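Local coordinates for protein-glutaminase (Chryseobacterium proteolyticum, PDB 2ZK9) that deamidates glutamine side chains within proteins, hydrolysing the amide to glutamate and releasing ammonia, at residues Glu61-Gly67 / Val131-Thr137. Sequence-based numbering, arbitrary orientation. Where two conformers were deposited one is given.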
loop_
_atom_site.group_PDB
_atom_site.type_symbol
_atom_site.label_atom_id
_atom_site.label_comp_id
_atom_site.label_asym_id
_atom_site.label_seq_id
_atom_site.Cartn_x
_atom_site.Cartn_y
_atom_site.Cartn_z
ATOM N N GLU A 61 -1.952 -4.254 -10.051
ATOM C CA GLU A 61 -1.628 -5.450 -9.277
ATOM C C GLU A 61 -1.401 -5.092 -7.841
ATOM O O GLU A 61 -1.237 -3.893 -7.475
ATOM C CB GLU A 61 -0.360 -6.104 -9.878
ATOM C CG GLU A 61 -0.643 -6.778 -11.229
ATOM C CD GLU A 61 0.648 -7.191 -11.873
ATOM O OE1 GLU A 61 1.374 -6.322 -12.408
ATOM O OE2 GLU A 61 1.022 -8.417 -11.779
ATOM N N LYS A 62 -1.301 -6.074 -6.980
ATOM C CA LYS A 62 -0.687 -5.972 -5.656
ATOM C C LYS A 62 0.676 -6.640 -5.742
ATOM O O LYS A 62 0.818 -7.651 -6.431
ATOM C CB LYS A 62 -1.496 -6.635 -4.566
ATOM C CG LYS A 62 -2.906 -6.154 -4.354
ATOM C CD LYS A 62 -2.994 -4.736 -3.800
ATOM C CE LYS A 62 -4.398 -4.198 -3.750
ATOM N NZ LYS A 62 -5.244 -5.072 -2.915
ATOM N N GLN A 63 1.637 -6.138 -4.973
ATOM C CA GLN A 63 2.796 -6.953 -4.653
ATOM C C GLN A 63 2.792 -7.176 -3.138
ATOM O O GLN A 63 2.682 -6.224 -2.365
ATOM C CB GLN A 63 4.122 -6.326 -5.083
ATOM C CG GLN A 63 5.302 -7.268 -4.881
ATOM C CD GLN A 63 6.583 -6.827 -5.532
ATOM O OE1 GLN A 63 7.538 -6.418 -4.865
ATOM N NE2 GLN A 63 6.618 -6.839 -6.868
ATOM N N PHE A 64 2.903 -8.446 -2.757
ATOM C CA PHE A 64 3.064 -8.880 -1.393
ATOM C C PHE A 64 4.499 -9.276 -1.167
ATOM O O PHE A 64 5.055 -10.017 -1.980
ATOM C CB PHE A 64 2.162 -10.064 -1.069
ATOM C CG PHE A 64 0.691 -9.735 -1.086
ATOM C CD1 PHE A 64 0.015 -9.386 0.074
ATOM C CD2 PHE A 64 -0.055 -9.765 -2.259
ATOM C CE1 PHE A 64 -1.314 -9.036 0.082
ATOM C CE2 PHE A 64 -1.393 -9.413 -2.280
ATOM C CZ PHE A 64 -2.042 -9.053 -1.093
ATOM N N VAL A 65 5.100 -8.837 -0.062
ATOM C CA VAL A 65 6.443 -9.260 0.305
ATOM C C VAL A 65 6.366 -9.841 1.704
ATOM O O VAL A 65 5.605 -9.337 2.533
ATOM C CB VAL A 65 7.441 -8.067 0.178
ATOM C CG1 VAL A 65 7.090 -6.873 1.024
ATOM C CG2 VAL A 65 8.856 -8.531 0.502
ATOM N N TYR A 66 7.117 -10.881 1.960
ATOM C CA TYR A 66 7.056 -11.650 3.166
ATOM C C TYR A 66 8.459 -11.852 3.756
ATOM O O TYR A 66 9.394 -11.970 2.995
ATOM C CB TYR A 66 6.477 -13.054 2.908
ATOM C CG TYR A 66 5.164 -13.058 2.161
ATOM C CD1 TYR A 66 3.957 -13.061 2.816
ATOM C CD2 TYR A 66 5.156 -13.049 0.780
ATOM C CE1 TYR A 66 2.742 -13.057 2.110
ATOM C CE2 TYR A 66 3.970 -13.048 0.093
ATOM C CZ TYR A 66 2.764 -13.051 0.752
ATOM O OH TYR A 66 1.603 -13.090 -0.009
ATOM N N GLY A 67 8.561 -11.879 5.087
ATOM C CA GLY A 67 9.852 -12.148 5.674
ATOM C C GLY A 67 9.971 -11.641 7.061
ATOM O O GLY A 67 8.978 -11.392 7.723
ATOM N N VAL A 131 13.983 -10.718 3.275
ATOM C CA VAL A 131 12.824 -11.135 2.475
ATOM C C VAL A 131 12.870 -12.651 2.284
ATOM O O VAL A 131 13.876 -13.174 1.847
ATOM C CB VAL A 131 12.800 -10.431 1.118
ATOM C CG1 VAL A 131 11.730 -11.014 0.213
ATOM C CG2 VAL A 131 12.621 -8.911 1.251
ATOM N N SER A 132 11.785 -13.328 2.626
ATOM C CA SER A 132 11.673 -14.762 2.401
ATOM C C SER A 132 11.035 -15.047 1.047
ATOM O O SER A 132 11.421 -16.010 0.358
ATOM C CB SER A 132 10.867 -15.491 3.459
ATOM O OG SER A 132 9.596 -14.920 3.653
ATOM N N SER A 133 10.076 -14.246 0.580
ATOM C CA SER A 133 9.476 -14.406 -0.733
ATOM C C SER A 133 8.709 -13.115 -1.073
ATOM O O SER A 133 8.469 -12.279 -0.224
ATOM C CB SER A 133 8.491 -15.585 -0.808
ATOM O OG SER A 133 7.352 -15.356 -0.018
ATOM N N TYR A 134 8.305 -13.015 -2.335
ATOM C CA TYR A 134 7.369 -11.970 -2.752
ATOM C C TYR A 134 6.524 -12.508 -3.882
ATOM O O TYR A 134 6.924 -13.476 -4.562
ATOM C CB TYR A 134 8.033 -10.651 -3.137
ATOM C CG TYR A 134 8.704 -10.604 -4.459
ATOM C CD1 TYR A 134 10.025 -11.068 -4.561
ATOM C CD2 TYR A 134 8.110 -10.134 -5.613
ATOM C CE1 TYR A 134 10.676 -11.043 -5.758
ATOM C CE2 TYR A 134 8.763 -10.099 -6.841
ATOM C CZ TYR A 134 10.076 -10.574 -6.895
ATOM O OH TYR A 134 10.793 -10.580 -8.046
ATOM N N ALA A 135 5.366 -11.933 -4.100
ATOM C CA ALA A 135 4.455 -12.407 -5.148
ATOM C C ALA A 135 3.605 -11.235 -5.624
ATOM O O ALA A 135 3.137 -10.438 -4.820
ATOM C CB ALA A 135 3.563 -13.488 -4.587
ATOM N N ASN A 136 3.352 -11.205 -6.905
ATOM C CA ASN A 136 2.397 -10.288 -7.486
ATOM C C ASN A 136 1.065 -10.962 -7.633
ATOM O O ASN A 136 1.009 -12.154 -7.945
ATOM C CB ASN A 136 2.820 -9.811 -8.873
ATOM C CG ASN A 136 4.114 -8.990 -8.793
ATOM O OD1 ASN A 136 4.428 -8.382 -7.788
ATOM N ND2 ASN A 136 4.797 -8.941 -9.892
ATOM N N THR A 137 -0.023 -10.234 -7.426
ATOM C CA THR A 137 -1.361 -10.725 -7.628
ATOM C C THR A 137 -2.157 -9.701 -8.417
ATOM O O THR A 137 -1.816 -8.531 -8.488
ATOM C CB THR A 137 -2.118 -10.999 -6.325
ATOM O OG1 THR A 137 -2.411 -9.754 -5.660
ATOM C CG2 THR A 137 -1.310 -11.841 -5.347
HETATM O O HOH W 1 3.158 -9.576 -12.364
#
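Thr137 pairs with Lys62 through two backbone hydrogen bonds, Lys62 N to Thr137 O and Thr137 N to Lys62 O, and its side chain reaches the next residue on the same face, Phe64. Its CG2 lies anti to the carbonyl carbon and OG1 between the backbone N and that carbon (chi1 69°), which sets OG1 in the plane of the Phe64 ring, 3.5 Å from CE2 at the ring edge. A beta-branched residue suits this strand: its hydroxyl packs against Lys62 CB while its methyl lies against Phe64 CD2 and CE2.

Tyr66 lies further along the same face. Its CD2 comes within 3.3 Å of Ser133 OG, a side chain small enough to fit beside the ring, while the phenol OH is hydrogen-bonded to Arg144 O. Tyr66 O accepts Ser132 N at 2.8 Å and, weakly, Ser133 N at 3.4 Å.

On the other face Gln63, extended beyond CG, gives NE2 to Asn136 OD1 (2.8 Å, 155° at the hydrogen). The donor sits on a lone pair in the carbonyl plane, and the two amides are nearly coplanar, 19° apart. Asp114 also accepts from NE2, and Arg118 donates to OE1. A leucine in place of Gln63 would probably leave Asn136 OD1, Asp114 and Arg118 each without this partner. Water links Asn136 ND2 to OE2 of Glu61, and the other carboxylate oxygen of that residue, OE1, forms a salt bridge with Lys99.

Strand 130-138 thus extends the mixed sheet antiparallel to 61-66, which pairs with 82-91 too; where Ser132 and Ser133 both face Tyr66, a classic beta bulge moves the register by one residue before Gly67 pairs with Val131.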